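Local structure of chemotactic transducer PctC (Pseudomonas aeruginosa, 5LTV) at residues 43-48 against 251-256. The protein senses amino acids and related compounds, binding gamma-aminobutanoic acid in its ligand-binding domain, and probably relays the signal to the chemotaxis machinery. Residues are numbered along the deposited sequence; the frame is centred on the assembly and turned at random.
Sequences TLTASN and WYVALV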
ATOM      1  N   THR A  43      -9.427  11.165 -13.603  1.00 41.57           N
ATOM      2  CA  THR A  43      -9.398  12.049 -12.449  1.00 43.01           C
ATOM      3  C   THR A  43     -10.249  11.493 -11.315  1.00 47.20           C
ATOM      4  O   THR A  43      -9.784  11.375 -10.175  1.00 48.28           O
ATOM      5  CB  THR A  43      -9.886  13.434 -12.865  1.00 43.99           C
ATOM      6  OG1 THR A  43      -8.910  14.030 -13.722  1.00 45.91           O
ATOM      7  CG2 THR A  43     -10.091  14.322 -11.669  1.00 39.80           C
ATOM      8  N   LEU A  44     -11.495  11.135 -11.617  1.00 44.11           N
ATOM      9  CA  LEU A  44     -12.369  10.581 -10.596  1.00 42.42           C
ATOM     10  C   LEU A  44     -11.869   9.229 -10.102  1.00 40.85           C
ATOM     11  O   LEU A  44     -12.135   8.863  -8.955  1.00 35.34           O
ATOM     12  CB  LEU A  44     -13.787  10.449 -11.147  1.00 40.21           C
ATOM     13  CG  LEU A  44     -14.486  11.782 -11.436  1.00 42.91           C
ATOM     14  CD1 LEU A  44     -15.895  11.563 -12.009  1.00 47.44           C
ATOM     15  CD2 LEU A  44     -14.511  12.685 -10.203  1.00 33.80           C
ATOM     16  N   THR A  45     -11.188   8.453 -10.962  1.00 40.17           N
ATOM     17  CA  THR A  45     -10.681   7.147 -10.532  1.00 36.02           C
ATOM     18  C   THR A  45      -9.524   7.326  -9.567  1.00 35.96           C
ATOM     19  O   THR A  45      -9.447   6.632  -8.548  1.00 36.64           O
ATOM     20  CB  THR A  45     -10.255   6.309 -11.737  1.00 35.39           C
ATOM     21  OG1 THR A  45     -11.383   6.121 -12.585  1.00 37.86           O
ATOM     22  CG2 THR A  45      -9.779   4.954 -11.313  1.00 36.65           C
ATOM     23  N   ALA A  46      -8.668   8.317  -9.840  1.00 36.39           N
ATOM     24  CA  ALA A  46      -7.537   8.609  -8.976  1.00 37.70           C
ATOM     25  C   ALA A  46      -7.995   9.180  -7.645  1.00 37.37           C
ATOM     26  O   ALA A  46      -7.478   8.802  -6.588  1.00 38.51           O
ATOM     27  CB  ALA A  46      -6.586   9.582  -9.666  1.00 37.45           C
ATOM     28  N   SER A  47      -8.951  10.094  -7.668  1.00 36.59           N
ATOM     29  CA  SER A  47      -9.347  10.667  -6.395  1.00 38.21           C
ATOM     30  C   SER A  47     -10.097   9.639  -5.548  1.00 37.08           C
ATOM     31  O   SER A  47     -10.092   9.746  -4.317  1.00 37.56           O
ATOM     32  CB  SER A  47     -10.161  11.949  -6.621  1.00 35.90           C
ATOM     33  OG  SER A  47     -11.325  11.675  -7.386  1.00 40.54           O
ATOM     34  N   ASN A  48     -10.677   8.609  -6.173  1.00 35.38           N
ATOM     35  CA  ASN A  48     -11.304   7.540  -5.402  1.00 34.97           C
ATOM     36  C   ASN A  48     -10.255   6.672  -4.703  1.00 33.45           C
ATOM     37  O   ASN A  48     -10.295   6.485  -3.481  1.00 36.08           O
ATOM     38  CB  ASN A  48     -12.185   6.675  -6.296  1.00 35.20           C
ATOM     39  CG  ASN A  48     -13.095   5.756  -5.487  1.00 38.07           C
ATOM     40  OD1 ASN A  48     -13.691   6.175  -4.501  1.00 42.63           O
ATOM     41  ND2 ASN A  48     -13.169   4.514  -5.870  1.00 34.84           N
ATOM     42  N   TRP A 251       2.438   7.695  -8.320  1.00 41.74           N
ATOM     43  CA  TRP A 251       1.781   6.567  -8.922  1.00 38.87           C
ATOM     44  C   TRP A 251       0.634   7.068  -9.775  1.00 40.20           C
ATOM     45  O   TRP A 251       0.031   8.102  -9.484  1.00 41.40           O
ATOM     46  CB  TRP A 251       1.259   5.589  -7.881  1.00 36.41           C
ATOM     47  CG  TRP A 251       2.291   4.906  -7.103  1.00 35.94           C
ATOM     48  CD1 TRP A 251       3.603   4.858  -7.337  1.00 38.52           C
ATOM     49  CD2 TRP A 251       2.070   4.065  -5.943  1.00 34.91           C
ATOM     50  NE1 TRP A 251       4.261   4.079  -6.388  1.00 35.20           N
ATOM     51  CE2 TRP A 251       3.316   3.568  -5.525  1.00 34.77           C
ATOM     52  CE3 TRP A 251       0.939   3.690  -5.228  1.00 33.28           C
ATOM     53  CZ2 TRP A 251       3.477   2.713  -4.414  1.00 35.96           C
ATOM     54  CZ3 TRP A 251       1.099   2.834  -4.110  1.00 33.47           C
ATOM     55  CH2 TRP A 251       2.352   2.356  -3.732  1.00 36.13           C
ATOM     56  N   TYR A 252       0.369   6.342 -10.851  1.00 33.36           N
ATOM     57  CA  TYR A 252      -0.608   6.780 -11.829  1.00 36.33           C
ATOM     58  C   TYR A 252      -1.693   5.735 -11.974  1.00 40.24           C
ATOM     59  O   TYR A 252      -1.419   4.523 -11.897  1.00 37.97           O
ATOM     60  CB  TYR A 252       0.030   7.009 -13.203  1.00 40.12           C
ATOM     61  CG  TYR A 252       1.027   8.134 -13.263  1.00 42.43           C
ATOM     62  CD1 TYR A 252       2.331   7.928 -12.876  1.00 42.43           C
ATOM     63  CD2 TYR A 252       0.668   9.391 -13.755  1.00 47.56           C
ATOM     64  CE1 TYR A 252       3.270   8.951 -12.935  1.00 47.35           C
ATOM     65  CE2 TYR A 252       1.595  10.422 -13.839  1.00 50.22           C
ATOM     66  CZ  TYR A 252       2.909  10.189 -13.416  1.00 51.64           C
ATOM     67  OH  TYR A 252       3.885  11.161 -13.469  1.00 53.72           O
ATOM     68  N   VAL A 253      -2.918   6.228 -12.153  1.00 38.44           N
ATOM     69  CA  VAL A 253      -4.015   5.442 -12.695  1.00 37.87           C
ATOM     70  C   VAL A 253      -3.858   5.389 -14.206  1.00 43.00           C
ATOM     71  O   VAL A 253      -3.783   6.432 -14.875  1.00 45.10           O
ATOM     72  CB  VAL A 253      -5.372   6.043 -12.307  1.00 41.36           C
ATOM     73  CG1 VAL A 253      -6.492   5.346 -13.072  1.00 42.88           C
ATOM     74  CG2 VAL A 253      -5.587   5.919 -10.822  1.00 43.26           C
ATOM     75  N   ALA A 254      -3.785   4.181 -14.748  1.00 43.89           N
ATOM     76  CA  ALA A 254      -3.762   3.979 -16.194  1.00 46.13           C
ATOM     77  C   ALA A 254      -5.122   3.454 -16.623  1.00 44.74           C
ATOM     78  O   ALA A 254      -5.606   2.470 -16.047  1.00 42.88           O
ATOM     79  CB  ALA A 254      -2.657   3.000 -16.617  1.00 44.79           C
ATOM     80  N   LEU A 255      -5.745   4.121 -17.602  1.00 41.52           N
ATOM     81  CA  LEU A 255      -6.996   3.671 -18.198  1.00 44.25           C
ATOM     82  C   LEU A 255      -6.730   3.179 -19.612  1.00 48.05           C
ATOM     83  O   LEU A 255      -6.080   3.875 -20.403  1.00 49.89           O
ATOM     84  CB  LEU A 255      -8.037   4.784 -18.265  1.00 45.65           C
ATOM     85  CG  LEU A 255      -8.513   5.435 -16.988  1.00 49.15           C
ATOM     86  CD1 LEU A 255      -9.544   6.515 -17.274  1.00 51.27           C
ATOM     87  CD2 LEU A 255      -9.090   4.388 -16.090  1.00 49.27           C
ATOM     88  N   VAL A 256      -7.261   2.003 -19.940  1.00 45.70           N
ATOM     89  CA  VAL A 256      -7.082   1.406 -21.252  1.00 48.68           C
ATOM     90  C   VAL A 256      -8.461   1.286 -21.885  1.00 52.81           C
ATOM     91  O   VAL A 256      -9.346   0.639 -21.318  1.00 55.06           O
ATOM     92  CB  VAL A 256      -6.391   0.037 -21.163  1.00 47.08           C
ATOM     93  CG1 VAL A 256      -6.087  -0.566 -22.570  1.00 49.51           C
ATOM     94  CG2 VAL A 256      -5.125   0.106 -20.248  1.00 46.46           C
TER
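V253 meets the helix with both of its methyl groups, each serving a different residue. CG1 touches T45, whose methyl CG2 lies 3.7 Å from V253 CG1; the two side chains cross at about a right angle. The other branch turns to A46, with V253 CG2 3.8 Å from A46 CA and 4.0 Å from A46 CB. A beta-branched valine suits this place because its short fork covers two neighbouring helical positions, while alanine lets the strand come close to the helix backbone: the CA atoms of A46 and V253 are 6.0 Å apart. The arrangement belongs to the double Cache architecture, in which the long helix 34-68 runs past two antiparallel sheets; this contact lies at the sheet without the bound gamma-aminobutanoic acid. T45 is amphipathic here. A chi1 of -60° sets OG1 beside the backbone N and leaves CG2 opposite that nitrogen, facing the valine. OG1 hydrogen-bonds to the carbonyl oxygen of I41, one turn earlier, keeping the polar branch engaged with the helix's own backbone. L255, two residues along the strand from V253, also directs its CB toward the helix, but more loosely: L255 CD2 stays 4.5 Å from T45 OG1. Strand 251-256 is central in that sheet, V253 pairing through its backbone with T241 on strand 237-242. A46 also touches T241, and L178 of helix 171-178 packs against V253.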